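Long-range contact in probable tRNA pseudouridine synthase D (Methanosarcina mazei, PDB 1Z2Z), which probably converts uridine-13 of transfer RNAs into pseudouridine, as a member of the TruD family of pseudouridine synthases: residues G24-I38 and L130-I142. Numbering follows the deposited sequence.
Sequences GQLRQEIEDFIVKEI and LWGNDFRITVRNI
Asp32 and Arg140 form the salt bridge of this contact: NE of Arg140 lies 2.6 Å from OD1 of Asp32, meeting it on the syn side, while a weak second bond runs from NH1 to OD2. The carboxylate and guanidinium planes are 41° apart, so the pair is twisted rather than flat. Arg140 gets there with CG beside its own backbone N (chi1 -68°) and an extended chain as far as NE, and CG2 of Thr138 sits over the centre of one guanidinium face. Putting a leucine in place of Arg140 would probably leave the buried Asp32 carboxylate without its cationic mate and Thr138 without the flat group that covers its methyl.

Backbone bonds join the segments twice, in a lone bridge at Gln25 and in a ladder along strand 33-38. Gln25 pairs first, with Arg140; the chain then swings away at 27-31 and comes back to 130-142 at Asp32. From Phe33, opposite Ile137, to Ile38 the pairing is antiparallel, with Ile34 N to Arg136 O at 3.0 Å and Lys36 N to Asp134 O at 2.9 Å; at its far end Trp131 and Gly132 both face Ile38, a classic beta bulge. A water accepts from Arg27 N and donates to Asp32 O and Thr138 O, bridging the interval between bridge and ladder.

Strand 33-39 lies between 130-142 and the parallel strand 90-98 in the mixed sheet of the pseudouridine synthase fold, and Phe33 stands close to Asp86, the predicted nucleophile.

Apolar packing gathers on the sheet face carrying Phe33, Val35, Phe135 and Ile137. Ile137 lays CG1 over one face of the Phe33 ring, 3.9 Å from its centroid, in a CH-pi contact. Beside it, CE2 of Phe135 touches Val35 CG2 at 3.7 Å. Nearer Gly24, Leu26 CD2 presses on Val139 CG2, and Leu426 and Met430 of helix 423-430 cover this patch.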
ATOM      1  N   GLY A  24      10.011  12.887  14.405  1.00 45.73           N
ATOM      2  CA  GLY A  24       9.806  14.038  13.542  1.00 43.14           C
ATOM      3  C   GLY A  24       8.453  14.036  12.850  1.00 41.84           C
ATOM      4  O   GLY A  24       7.575  13.233  13.181  1.00 41.21           O
ATOM      5  N   GLN A  25       8.287  14.924  11.875  1.00 39.87           N
ATOM      6  CA  GLN A  25       7.025  15.038  11.152  1.00 38.79           C
ATOM      7  C   GLN A  25       7.232  15.215   9.655  1.00 37.87           C
ATOM      8  O   GLN A  25       8.333  15.549   9.209  1.00 36.30           O
ATOM      9  CB  GLN A  25       6.241  16.217  11.702  1.00 39.40           C
ATOM     10  CG  GLN A  25       7.043  17.492  11.663  1.00 40.33           C
ATOM     11  CD  GLN A  25       6.357  18.628  12.373  1.00 40.76           C
ATOM     12  OE1 GLN A  25       6.674  19.794  12.138  1.00 40.48           O
ATOM     13  NE2 GLN A  25       5.418  18.301  13.260  1.00 39.06           N
ATOM     14  N   LEU A  26       6.170  14.998   8.884  1.00 37.48           N
ATOM     15  CA  LEU A  26       6.256  15.119   7.430  1.00 38.34           C
ATOM     16  C   LEU A  26       5.190  16.032   6.819  1.00 38.23           C
ATOM     17  O   LEU A  26       4.213  16.391   7.475  1.00 37.60           O
ATOM     18  CB  LEU A  26       6.145  13.738   6.782  1.00 39.34           C
ATOM     19  CG  LEU A  26       7.019  12.569   7.239  1.00 40.10           C
ATOM     20  CD1 LEU A  26       6.741  11.402   6.285  1.00 38.71           C
ATOM     21  CD2 LEU A  26       8.509  12.930   7.226  1.00 39.61           C
ATOM     22  N   ARG A  27       5.384  16.401   5.557  1.00 37.26           N
ATOM     23  CA  ARG A  27       4.428  17.257   4.879  1.00 38.25           C
ATOM     24  C   ARG A  27       4.264  18.585   5.610  1.00 39.46           C
ATOM     25  O   ARG A  27       3.178  19.171   5.612  1.00 38.20           O
ATOM     26  CB  ARG A  27       3.051  16.579   4.794  1.00 38.13           C
ATOM     27  CG  ARG A  27       2.786  15.726   3.556  1.00 36.75           C
ATOM     28  CD  ARG A  27       3.078  14.266   3.820  1.00 38.10           C
ATOM     29  NE  ARG A  27       2.209  13.348   3.072  1.00 38.17           N
ATOM     30  CZ  ARG A  27       2.264  13.137   1.756  1.00 38.90           C
ATOM     31  NH1 ARG A  27       3.140  13.774   1.002  1.00 39.69           N
ATOM     32  NH2 ARG A  27       1.453  12.264   1.186  1.00 40.31           N
ATOM     33  N   GLN A  28       5.326  19.059   6.249  1.00 41.03           N
ATOM     34  CA  GLN A  28       5.210  20.324   6.955  1.00 41.57           C
ATOM     35  C   GLN A  28       5.124  21.426   5.907  1.00 41.65           C
ATOM     36  O   GLN A  28       4.438  22.431   6.092  1.00 41.80           O
ATOM     37  CB  GLN A  28       6.407  20.569   7.874  1.00 42.39           C
ATOM     38  CG  GLN A  28       5.994  21.320   9.140  1.00 43.82           C
ATOM     39  CD  GLN A  28       7.144  22.020   9.822  1.00 43.75           C
ATOM     40  OE1 GLN A  28       8.142  21.399  10.183  1.00 42.96           O
ATOM     41  NE2 GLN A  28       7.005  23.328  10.005  1.00 45.11           N
ATOM     42  N   GLU A  29       5.819  21.213   4.797  1.00 40.95           N
ATOM     43  CA  GLU A  29       5.825  22.155   3.692  1.00 39.80           C
ATOM     44  C   GLU A  29       5.681  21.416   2.374  1.00 38.37           C
ATOM     45  O   GLU A  29       6.417  20.475   2.108  1.00 38.97           O
ATOM     46  CB  GLU A  29       7.113  22.970   3.718  1.00 40.58           C
ATOM     47  CG  GLU A  29       7.098  23.948   4.851  1.00 40.88           C
ATOM     48  CD  GLU A  29       5.893  24.841   4.758  1.00 43.75           C
ATOM     49  OE1 GLU A  29       5.413  25.342   5.816  1.00 41.82           O
ATOM     50  OE2 GLU A  29       5.430  25.044   3.601  1.00 45.33           O
ATOM     51  N   ILE A  30       4.729  21.847   1.554  1.00 37.18           N
ATOM     52  CA  ILE A  30       4.480  21.209   0.273  1.00 35.85           C
ATOM     53  C   ILE A  30       5.778  20.646  -0.312  1.00 35.75           C
ATOM     54  O   ILE A  30       5.855  19.459  -0.586  1.00 35.73           O
ATOM     55  CB  ILE A  30       3.831  22.200  -0.719  1.00 35.94           C
ATOM     56  CG1 ILE A  30       2.737  23.010  -0.007  1.00 37.99           C
ATOM     57  CG2 ILE A  30       3.214  21.452  -1.878  1.00 35.45           C
ATOM     58  CD1 ILE A  30       1.572  22.193   0.525  1.00 37.15           C
ATOM     59  N   GLU A  31       6.810  21.464  -0.468  1.00 35.00           N
ATOM     60  CA  GLU A  31       8.048  20.940  -1.029  1.00 36.28           C
ATOM     61  C   GLU A  31       8.750  19.855  -0.179  1.00 35.79           C
ATOM     62  O   GLU A  31       9.777  19.321  -0.589  1.00 34.78           O
ATOM     63  CB  GLU A  31       9.043  22.075  -1.317  1.00 37.76           C
ATOM     64  CG  GLU A  31       8.690  22.975  -2.506  1.00 40.77           C
ATOM     65  CD  GLU A  31       7.451  23.829  -2.261  1.00 44.67           C
ATOM     66  OE1 GLU A  31       7.108  24.063  -1.074  1.00 44.10           O
ATOM     67  OE2 GLU A  31       6.830  24.279  -3.258  1.00 44.58           O
ATOM     68  N   ASP A  32       8.212  19.517   0.989  1.00 35.03           N
ATOM     69  CA  ASP A  32       8.852  18.501   1.828  1.00 35.89           C
ATOM     70  C   ASP A  32       8.553  17.080   1.370  1.00 36.84           C
ATOM     71  O   ASP A  32       8.992  16.099   1.989  1.00 36.78           O
ATOM     72  CB  ASP A  32       8.437  18.654   3.293  1.00 36.40           C
ATOM     73  CG  ASP A  32       9.245  19.721   4.024  1.00 37.83           C
ATOM     74  OD1 ASP A  32       8.980  19.936   5.224  1.00 35.73           O
ATOM     75  OD2 ASP A  32      10.139  20.336   3.397  1.00 38.49           O
ATOM     76  N   PHE A  33       7.802  16.971   0.281  1.00 36.01           N
ATOM     77  CA  PHE A  33       7.449  15.671  -0.266  1.00 34.72           C
ATOM     78  C   PHE A  33       7.447  15.749  -1.781  1.00 32.57           C
ATOM     79  O   PHE A  33       6.409  15.987  -2.390  1.00 32.55           O
ATOM     80  CB  PHE A  33       6.066  15.237   0.223  1.00 33.90           C
ATOM     81  CG  PHE A  33       5.909  13.749   0.316  1.00 34.97           C
ATOM     82  CD1 PHE A  33       6.133  13.090   1.519  1.00 36.27           C
ATOM     83  CD2 PHE A  33       5.591  13.000  -0.805  1.00 36.15           C
ATOM     84  CE1 PHE A  33       6.048  11.706   1.604  1.00 36.42           C
ATOM     85  CE2 PHE A  33       5.504  11.614  -0.733  1.00 37.72           C
ATOM     86  CZ  PHE A  33       5.733  10.968   0.475  1.00 38.41           C
ATOM     87  N   ILE A  34       8.606  15.544  -2.389  1.00 29.22           N
ATOM     88  CA  ILE A  34       8.685  15.611  -3.831  1.00 29.34           C
ATOM     89  C   ILE A  34       8.641  14.230  -4.456  1.00 30.99           C
ATOM     90  O   ILE A  34       9.409  13.343  -4.091  1.00 33.45           O
ATOM     91  CB  ILE A  34       9.942  16.368  -4.253  1.00 29.28           C
ATOM     92  CG1 ILE A  34       9.842  17.802  -3.692  1.00 29.45           C
ATOM     93  CG2 ILE A  34      10.103  16.329  -5.767  1.00 26.38           C
ATOM     94  CD1 ILE A  34      10.925  18.756  -4.132  1.00 27.62           C
ATOM     95  N   VAL A  35       7.713  14.048  -5.387  1.00 30.66           N
ATOM     96  CA  VAL A  35       7.540  12.769  -6.062  1.00 29.61           C
ATOM     97  C   VAL A  35       7.590  12.969  -7.563  1.00 30.55           C
ATOM     98  O   VAL A  35       6.674  13.555  -8.131  1.00 31.32           O
ATOM     99  CB  VAL A  35       6.182  12.156  -5.735  1.00 28.55           C
ATOM    100  CG1 VAL A  35       6.056  10.814  -6.402  1.00 28.05           C
ATOM    101  CG2 VAL A  35       6.001  12.058  -4.251  1.00 24.50           C
ATOM    102  N   LYS A  36       8.645  12.475  -8.204  1.00 31.49           N
ATOM    103  CA  LYS A  36       8.794  12.617  -9.653  1.00 31.23           C
ATOM    104  C   LYS A  36       8.690  11.254 -10.326  1.00 31.29           C
ATOM    105  O   LYS A  36       9.517  10.384 -10.089  1.00 31.96           O
ATOM    106  CB  LYS A  36      10.150  13.235 -10.000  1.00 31.34           C
ATOM    107  CG  LYS A  36      10.443  14.577  -9.362  1.00 29.37           C
ATOM    108  CD  LYS A  36      11.767  15.123  -9.872  1.00 32.26           C
ATOM    109  CE  LYS A  36      12.068  16.505  -9.281  1.00 34.04           C
ATOM    110  NZ  LYS A  36      13.270  17.185  -9.883  1.00 34.76           N
ATOM    111  N   GLU A  37       7.691  11.087 -11.186  1.00 30.54           N
ATOM    112  CA  GLU A  37       7.448   9.830 -11.889  1.00 26.31           C
ATOM    113  C   GLU A  37       8.510   9.427 -12.911  1.00 25.93           C
ATOM    114  O   GLU A  37       9.131  10.279 -13.543  1.00 25.81           O
ATOM    115  CB  GLU A  37       6.102   9.917 -12.585  1.00 26.19           C
ATOM    116  CG  GLU A  37       5.656   8.645 -13.238  1.00 25.14           C
ATOM    117  CD  GLU A  37       4.546   8.869 -14.240  1.00 22.62           C
ATOM    118  OE1 GLU A  37       4.853   9.286 -15.379  1.00 21.22           O
ATOM    119  OE2 GLU A  37       3.375   8.648 -13.875  1.00 18.25           O
ATOM    120  N   ILE A  38       8.726   8.119 -13.065  1.00 24.38           N
ATOM    121  CA  ILE A  38       9.692   7.626 -14.051  1.00 22.64           C
ATOM    122  C   ILE A  38       8.865   6.881 -15.081  1.00 22.23           C
ATOM    123  O   ILE A  38       8.220   5.891 -14.763  1.00 24.10           O
ATOM    124  CB  ILE A  38      10.708   6.670 -13.427  1.00 23.30           C
ATOM    125  CG1 ILE A  38      11.248   7.275 -12.129  1.00 22.94           C
ATOM    126  CG2 ILE A  38      11.856   6.415 -14.413  1.00 22.45           C
ATOM    127  CD1 ILE A  38      12.146   6.348 -11.359  1.00 21.31           C
ATOM    128  N   LEU A 130       3.834   3.431 -16.138  1.00 25.62           N
ATOM    129  CA  LEU A 130       5.012   4.100 -15.595  1.00 26.42           C
ATOM    130  C   LEU A 130       5.873   3.028 -14.939  1.00 28.04           C
ATOM    131  O   LEU A 130       5.364   1.993 -14.506  1.00 27.79           O
ATOM    132  CB  LEU A 130       4.638   5.164 -14.553  1.00 22.50           C
ATOM    133  CG  LEU A 130       4.422   4.667 -13.118  1.00 20.27           C
ATOM    134  CD1 LEU A 130       4.350   5.831 -12.163  1.00 16.18           C
ATOM    135  CD2 LEU A 130       3.166   3.821 -13.060  1.00 19.14           C
ATOM    136  N   TRP A 131       7.172   3.263 -14.871  1.00 30.00           N
ATOM    137  CA  TRP A 131       8.045   2.299 -14.246  1.00 32.01           C
ATOM    138  C   TRP A 131       7.931   2.501 -12.751  1.00 32.93           C
ATOM    139  O   TRP A 131       7.225   1.761 -12.071  1.00 34.53           O
ATOM    140  CB  TRP A 131       9.491   2.493 -14.686  1.00 35.45           C
ATOM    141  CG  TRP A 131      10.424   1.581 -13.949  1.00 40.95           C
ATOM    142  CD1 TRP A 131      11.003   1.809 -12.729  1.00 40.45           C
ATOM    143  CD2 TRP A 131      10.792   0.249 -14.325  1.00 42.12           C
ATOM    144  NE1 TRP A 131      11.697   0.702 -12.322  1.00 42.51           N
ATOM    145  CE2 TRP A 131      11.585  -0.273 -13.279  1.00 43.07           C
ATOM    146  CE3 TRP A 131      10.523  -0.559 -15.441  1.00 43.86           C
ATOM    147  CZ2 TRP A 131      12.117  -1.569 -13.314  1.00 43.75           C
ATOM    148  CZ3 TRP A 131      11.054  -1.851 -15.474  1.00 45.16           C
ATOM    149  CH2 TRP A 131      11.841  -2.341 -14.413  1.00 43.98           C
ATOM    150  N   GLY A 132       8.613   3.519 -12.241  1.00 32.81           N
ATOM    151  CA  GLY A 132       8.554   3.796 -10.819  1.00 31.90           C
ATOM    152  C   GLY A 132       8.310   5.254 -10.480  1.00 32.33           C
ATOM    153  O   GLY A 132       7.795   6.031 -11.294  1.00 30.89           O
ATOM    154  N   ASN A 133       8.703   5.621  -9.262  1.00 31.27           N
ATOM    155  CA  ASN A 133       8.538   6.978  -8.748  1.00 30.92           C
ATOM    156  C   ASN A 133       9.746   7.400  -7.894  1.00 31.38           C
ATOM    157  O   ASN A 133      10.071   6.753  -6.897  1.00 32.77           O
ATOM    158  CB  ASN A 133       7.256   7.060  -7.895  1.00 30.13           C
ATOM    159  CG  ASN A 133       5.982   7.264  -8.725  1.00 28.75           C
ATOM    160  OD1 ASN A 133       4.913   6.799  -8.347  1.00 27.29           O
ATOM    161  ND2 ASN A 133       6.090   7.985  -9.831  1.00 31.95           N
ATOM    162  N   ASP A 134      10.425   8.469  -8.302  1.00 31.72           N
ATOM    163  CA  ASP A 134      11.559   9.007  -7.548  1.00 29.85           C
ATOM    164  C   ASP A 134      10.985   9.802  -6.396  1.00 29.91           C
ATOM    165  O   ASP A 134      10.043  10.578  -6.582  1.00 28.15           O
ATOM    166  CB  ASP A 134      12.384   9.943  -8.411  1.00 29.92           C
ATOM    167  CG  ASP A 134      13.433   9.221  -9.179  1.00 33.24           C
ATOM    168  OD1 ASP A 134      13.994   9.803 -10.138  1.00 33.77           O
ATOM    169  OD2 ASP A 134      13.704   8.057  -8.808  1.00 36.15           O
ATOM    170  N   PHE A 135      11.552   9.612  -5.212  1.00 30.21           N
ATOM    171  CA  PHE A 135      11.089  10.320  -4.032  1.00 32.05           C
ATOM    172  C   PHE A 135      12.180  11.203  -3.464  1.00 34.77           C
ATOM    173  O   PHE A 135      13.374  10.964  -3.671  1.00 36.86           O
ATOM    174  CB  PHE A 135      10.616   9.358  -2.944  1.00 29.67           C
ATOM    175  CG  PHE A 135       9.326   8.659  -3.267  1.00 30.09           C
ATOM    176  CD1 PHE A 135       9.331   7.387  -3.849  1.00 32.63           C
ATOM    177  CD2 PHE A 135       8.108   9.260  -2.980  1.00 29.47           C
ATOM    178  CE1 PHE A 135       8.140   6.717  -4.142  1.00 29.90           C
ATOM    179  CE2 PHE A 135       6.910   8.615  -3.261  1.00 31.03           C
ATOM    180  CZ  PHE A 135       6.926   7.331  -3.845  1.00 33.50           C
ATOM    181  N   ARG A 136      11.743  12.228  -2.745  1.00 37.28           N
ATOM    182  CA  ARG A 136      12.604  13.209  -2.097  1.00 39.11           C
ATOM    183  C   ARG A 136      11.781  13.684  -0.909  1.00 39.65           C
ATOM    184  O   ARG A 136      11.151  14.735  -0.980  1.00 42.38           O
ATOM    185  CB  ARG A 136      12.856  14.373  -3.050  1.00 39.93           C
ATOM    186  CG  ARG A 136      13.538  15.573  -2.431  1.00 42.49           C
ATOM    187  CD  ARG A 136      15.020  15.537  -2.701  1.00 46.36           C
ATOM    188  NE  ARG A 136      15.737  16.578  -1.972  1.00 49.02           N
ATOM    189  CZ  ARG A 136      17.049  16.777  -2.060  1.00 50.74           C
ATOM    190  NH1 ARG A 136      17.622  17.746  -1.358  1.00 52.60           N
ATOM    191  NH2 ARG A 136      17.791  16.015  -2.856  1.00 50.95           N
ATOM    192  N   ILE A 137      11.763  12.901   0.166  1.00 38.52           N
ATOM    193  CA  ILE A 137      10.987  13.253   1.350  1.00 38.84           C
ATOM    194  C   ILE A 137      11.853  13.974   2.369  1.00 38.23           C
ATOM    195  O   ILE A 137      13.065  13.797   2.393  1.00 39.84           O
ATOM    196  CB  ILE A 137      10.363  11.994   1.988  1.00 39.56           C
ATOM    197  CG1 ILE A 137       9.553  11.250   0.926  1.00 40.33           C
ATOM    198  CG2 ILE A 137       9.458  12.373   3.158  1.00 37.42           C
ATOM    199  CD1 ILE A 137       8.980   9.938   1.406  1.00 43.44           C
ATOM    200  N   THR A 138      11.224  14.797   3.199  1.00 37.66           N
ATOM    201  CA  THR A 138      11.936  15.562   4.216  1.00 36.42           C
ATOM    202  C   THR A 138      11.241  15.435   5.561  1.00 35.52           C
ATOM    203  O   THR A 138      10.083  15.822   5.697  1.00 34.63           O
ATOM    204  CB  THR A 138      11.975  17.049   3.855  1.00 37.25           C
ATOM    205  OG1 THR A 138      12.753  17.229   2.666  1.00 40.37           O
ATOM    206  CG2 THR A 138      12.576  17.865   5.001  1.00 37.64           C
ATOM    207  N   VAL A 139      11.951  14.899   6.549  1.00 34.54           N
ATOM    208  CA  VAL A 139      11.399  14.743   7.886  1.00 34.74           C
ATOM    209  C   VAL A 139      11.918  15.968   8.642  1.00 36.44           C
ATOM    210  O   VAL A 139      13.090  16.329   8.503  1.00 38.27           O
ATOM    211  CB  VAL A 139      11.909  13.415   8.561  1.00 34.14           C
ATOM    212  CG1 VAL A 139      11.077  13.085   9.788  1.00 30.46           C
ATOM    213  CG2 VAL A 139      11.849  12.253   7.572  1.00 31.48           C
ATOM    214  N   ARG A 140      11.043  16.623   9.406  1.00 36.83           N
ATOM    215  CA  ARG A 140      11.398  17.823  10.184  1.00 36.41           C
ATOM    216  C   ARG A 140      10.968  17.715  11.651  1.00 38.50           C
ATOM    217  O   ARG A 140      10.069  16.945  11.985  1.00 39.00           O
ATOM    218  CB  ARG A 140      10.726  19.072   9.587  1.00 32.72           C
ATOM    219  CG  ARG A 140      11.217  19.508   8.224  1.00 27.37           C
ATOM    220  CD  ARG A 140      10.518  20.787   7.804  1.00 24.55           C
ATOM    221  NE  ARG A 140      10.912  21.234   6.467  1.00 22.18           N
ATOM    222  CZ  ARG A 140      12.134  21.640   6.135  1.00 23.83           C
ATOM    223  NH1 ARG A 140      12.397  22.021   4.897  1.00 24.04           N
ATOM    224  NH2 ARG A 140      13.102  21.668   7.038  1.00 26.35           N
ATOM    225  N   ASN A 141      11.615  18.499  12.513  1.00 41.23           N
ATOM    226  CA  ASN A 141      11.300  18.544  13.946  1.00 43.77           C
ATOM    227  C   ASN A 141      11.739  17.318  14.748  1.00 45.88           C
ATOM    228  O   ASN A 141      10.989  16.785  15.575  1.00 44.02           O
ATOM    229  CB  ASN A 141       9.799  18.756  14.154  1.00 43.34           C
ATOM    230  CG  ASN A 141       9.486  19.392  15.491  1.00 42.96           C
ATOM    231  OD1 ASN A 141       8.342  19.383  15.949  1.00 39.71           O
ATOM    232  ND2 ASN A 141      10.504  19.966  16.119  1.00 44.36           N
ATOM    233  N   ILE A 142      12.964  16.881  14.501  1.00 48.50           N
ATOM    234  CA  ILE A 142      13.499  15.741  15.203  1.00 53.35           C
ATOM    235  C   ILE A 142      14.236  16.191  16.459  1.00 55.57           C
ATOM    236  O   ILE A 142      15.029  17.138  16.434  1.00 53.92           O
ATOM    237  CB  ILE A 142      14.455  14.932  14.305  1.00 55.19           C
ATOM    238  CG1 ILE A 142      15.106  13.810  15.128  1.00 56.80           C
ATOM    239  CG2 ILE A 142      15.486  15.851  13.699  1.00 55.97           C
ATOM    240  CD1 ILE A 142      16.063  12.928  14.342  1.00 59.86           C
TER
HETATM  241  O   HOH W   1       7.620  15.395   4.369  1.00 17.68           O